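Local coordinates for putative antibiotic biosynthesis monooxygenase (Bacteroides thetaiotaomicron, PDB 3KKF), which binds calcium and is probably a small monooxygenase of the kind linked to antibiotic biosynthesis, though its substrate is unknown, at residues E3-R8 against L58-D63. Sequence-based numbering, arbitrary orientation.
Sequences ENNMVR and LEIYAD. With CA (calcium ion), chain C; EDO (1,2-ethanediol), chain E.
Strands 6-8 and 58-61 run antiparallel with their axes 4.8 Å apart, Met6 paired with Tyr61 and Arg8 with Glu59 by two backbone hydrogen bonds each. They are the central strands of the four-stranded antiparallel sheet of a dimeric alpha/beta-barrel (ferredoxin-like) domain. Val7 and Ile60 form the non-hydrogen-bonded pair between them and point to the face where Tyr44 of the second subunit packs, with Val7 CG1 4.0 Å from Leu58 CD1.

The other face, under helix 64-71, carries the polar work. In the conformer given, one of two modelled for Glu59, Arg8 grips the acid side-on, NE to OE2 at 2.8 Å and NH2 to OE1 at 2.8 Å, the guanidinium turned 45° from the carboxylate. A bend in the arginine chain at chi3 (72°) turns NE toward the acid. Glu59 OE1 takes NH2 on its syn lone pair and the Tyr61 hydroxyl on its anti one, while Ser10 also bonds OE2. Met6, selenomethionine here, runs out extended beside Tyr61 in a Met-aromatic contact, SE 4.1 Å from CD2, and sets CE above one face of the Arg8 guanidinium, displaced toward its rim.

Where the pairing ends, a calcium ion ties the segments together. Asn4 OD1, Asn5 OD1 and the carbonyl oxygen of Ala62 all bind it, joined by Gly1 and two waters, which explains why Asn5 OD1 sits just 3.0 Å from Ala62 O. Beside the metal, another water accepts from Asn4 ND2 and donates to Asp63 OD2, while Asp63 OD1 caps helix 64-71 at the backbone N of Ala66.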
loop_
_atom_site.group_PDB
_atom_site.type_symbol
_atom_site.label_atom_id
_atom_site.label_comp_id
_atom_site.label_asym_id
_atom_site.label_seq_id
_atom_site.Cartn_x
_atom_site.Cartn_y
_atom_site.Cartn_z
ATOM N N GLU A 3 -16.082 5.015 -4.897
ATOM C CA GLU A 3 -16.139 6.380 -4.320
ATOM C C GLU A 3 -16.385 6.459 -2.836
ATOM O O GLU A 3 -16.250 7.556 -2.257
ATOM C CB GLU A 3 -17.158 7.234 -5.103
ATOM C CG GLU A 3 -16.802 7.328 -6.632
ATOM C CD GLU A 3 -15.504 8.086 -6.910
ATOM O OE1 GLU A 3 -15.348 9.212 -6.430
ATOM O OE2 GLU A 3 -14.656 7.581 -7.642
ATOM N N ASN A 4 -16.796 5.374 -2.180
ATOM C CA ASN A 4 -16.926 5.434 -0.705
ATOM C C ASN A 4 -16.117 4.366 0.015
ATOM O O ASN A 4 -16.364 4.124 1.222
ATOM C CB ASN A 4 -18.413 5.381 -0.220
ATOM C CG ASN A 4 -18.999 3.947 -0.218
ATOM O OD1 ASN A 4 -18.518 3.062 -0.923
ATOM N ND2 ASN A 4 -20.005 3.726 0.590
ATOM N N ASN A 5 -15.140 3.741 -0.674
ATOM C CA ASN A 5 -14.341 2.723 -0.029
ATOM C C ASN A 5 -13.529 3.370 1.047
ATOM O O ASN A 5 -13.048 4.517 0.907
ATOM C CB ASN A 5 -13.395 1.945 -0.973
ATOM C CG ASN A 5 -14.117 1.055 -1.954
ATOM O OD1 ASN A 5 -15.316 0.736 -1.794
ATOM N ND2 ASN A 5 -13.389 0.634 -2.993
HETATM N N MSE A 6 -13.401 2.670 2.152
HETATM C CA MSE A 6 -12.545 3.114 3.258
HETATM C C MSE A 6 -11.159 2.590 2.979
HETATM O O MSE A 6 -10.976 1.379 2.901
HETATM C CB MSE A 6 -13.039 2.572 4.572
HETATM C CG MSE A 6 -12.142 2.893 5.730
HETATM SE SE MSE A 6 -12.781 2.148 7.400
HETATM C CE MSE A 6 -11.063 2.088 8.290
ATOM N N VAL A 7 -10.207 3.485 2.802
ATOM C CA VAL A 7 -8.823 3.158 2.523
ATOM C C VAL A 7 -7.972 3.624 3.698
ATOM O O VAL A 7 -8.106 4.777 4.174
ATOM C CB VAL A 7 -8.348 3.818 1.200
ATOM C CG1 VAL A 7 -6.895 3.463 0.894
ATOM C CG2 VAL A 7 -9.253 3.410 0.032
ATOM N N ARG A 8 -7.122 2.735 4.187
ATOM C CA ARG A 8 -6.276 3.039 5.307
ATOM C C ARG A 8 -4.941 2.320 5.192
ATOM O O ARG A 8 -4.844 1.241 4.584
ATOM C CB ARG A 8 -6.978 2.611 6.615
ATOM C CG ARG A 8 -6.316 3.133 7.891
ATOM C CD ARG A 8 -7.185 2.883 9.130
ATOM N NE ARG A 8 -7.187 1.462 9.458
ATOM C CZ ARG A 8 -7.835 0.946 10.503
ATOM N NH1 ARG A 8 -8.516 1.734 11.320
ATOM N NH2 ARG A 8 -7.780 -0.365 10.739
ATOM N N LEU A 58 -1.878 -2.140 3.439
ATOM C CA LEU A 58 -2.866 -1.368 2.680
ATOM C C LEU A 58 -4.196 -2.084 2.878
ATOM O O LEU A 58 -4.370 -3.245 2.538
ATOM C CB LEU A 58 -2.520 -1.319 1.194
ATOM C CG LEU A 58 -3.577 -0.646 0.291
ATOM C CD1 LEU A 58 -3.866 0.835 0.625
ATOM C CD2 LEU A 58 -3.170 -0.788 -1.173
ATOM N N GLU A 59 -5.121 -1.373 3.491
ATOM C CA GLU A 59 -6.475 -1.878 3.826
ATOM C C GLU A 59 -7.503 -1.180 2.990
ATOM O O GLU A 59 -7.536 0.050 2.977
ATOM C CB GLU A 59 -6.825 -1.559 5.283
ATOM C CG GLU A 59 -5.810 -1.940 6.336
ATOM C CD GLU A 59 -6.179 -1.290 7.692
ATOM O OE1 GLU A 59 -7.126 -1.748 8.362
ATOM O OE2 GLU A 59 -5.511 -0.293 8.068
ATOM N N ILE A 60 -8.348 -1.943 2.286
ATOM C CA ILE A 60 -9.445 -1.339 1.523
ATOM C C ILE A 60 -10.722 -2.115 1.901
ATOM O O ILE A 60 -10.786 -3.355 1.703
ATOM C CB ILE A 60 -9.236 -1.359 -0.007
ATOM C CG1 ILE A 60 -7.922 -0.676 -0.397
ATOM C CG2 ILE A 60 -10.436 -0.717 -0.686
ATOM C CD1 ILE A 60 -7.553 -0.787 -1.895
ATOM N N TYR A 61 -11.683 -1.403 2.493
ATOM C CA TYR A 61 -12.969 -1.956 2.862
ATOM C C TYR A 61 -14.029 -1.330 1.978
ATOM O O TYR A 61 -13.909 -0.175 1.560
ATOM C CB TYR A 61 -13.296 -1.668 4.345
ATOM C CG TYR A 61 -12.219 -2.123 5.297
ATOM C CD1 TYR A 61 -12.196 -3.416 5.766
ATOM C CD2 TYR A 61 -11.183 -1.271 5.688
ATOM C CE1 TYR A 61 -11.181 -3.864 6.623
ATOM C CE2 TYR A 61 -10.190 -1.684 6.535
ATOM C CZ TYR A 61 -10.178 -2.990 6.995
ATOM O OH TYR A 61 -9.190 -3.421 7.829
ATOM N N ALA A 62 -15.097 -2.076 1.679
ATOM C CA ALA A 62 -16.160 -1.547 0.814
ATOM C C ALA A 62 -16.782 -0.259 1.355
ATOM O O ALA A 62 -17.190 0.607 0.583
ATOM C CB ALA A 62 -17.244 -2.599 0.615
ATOM N N ASP A 63 -16.860 -0.159 2.667
ATOM C CA ASP A 63 -17.434 1.006 3.364
ATOM C C ASP A 63 -17.115 0.864 4.857
ATOM O O ASP A 63 -16.504 -0.169 5.273
ATOM C CB ASP A 63 -18.953 1.147 3.094
ATOM C CG ASP A 63 -19.726 -0.131 3.320
ATOM O OD1 ASP A 63 -19.397 -0.914 4.225
ATOM O OD2 ASP A 63 -20.730 -0.350 2.588
HETATM CA CA CA C . -17.690 1.053 -1.650
HETATM C C1 EDO E . -13.019 6.754 -1.517
HETATM O O1 EDO E . -11.839 6.020 -1.118
HETATM C C2 EDO E . -12.715 7.819 -2.577
HETATM O O2 EDO E . -11.897 8.818 -1.992
HETATM O O HOH W 1 -21.671 1.339 0.836
HETATM O O HOH W 2 -19.753 0.075 -0.964
HETATM O O HOH W 3 -17.458 -1.064 -2.715
#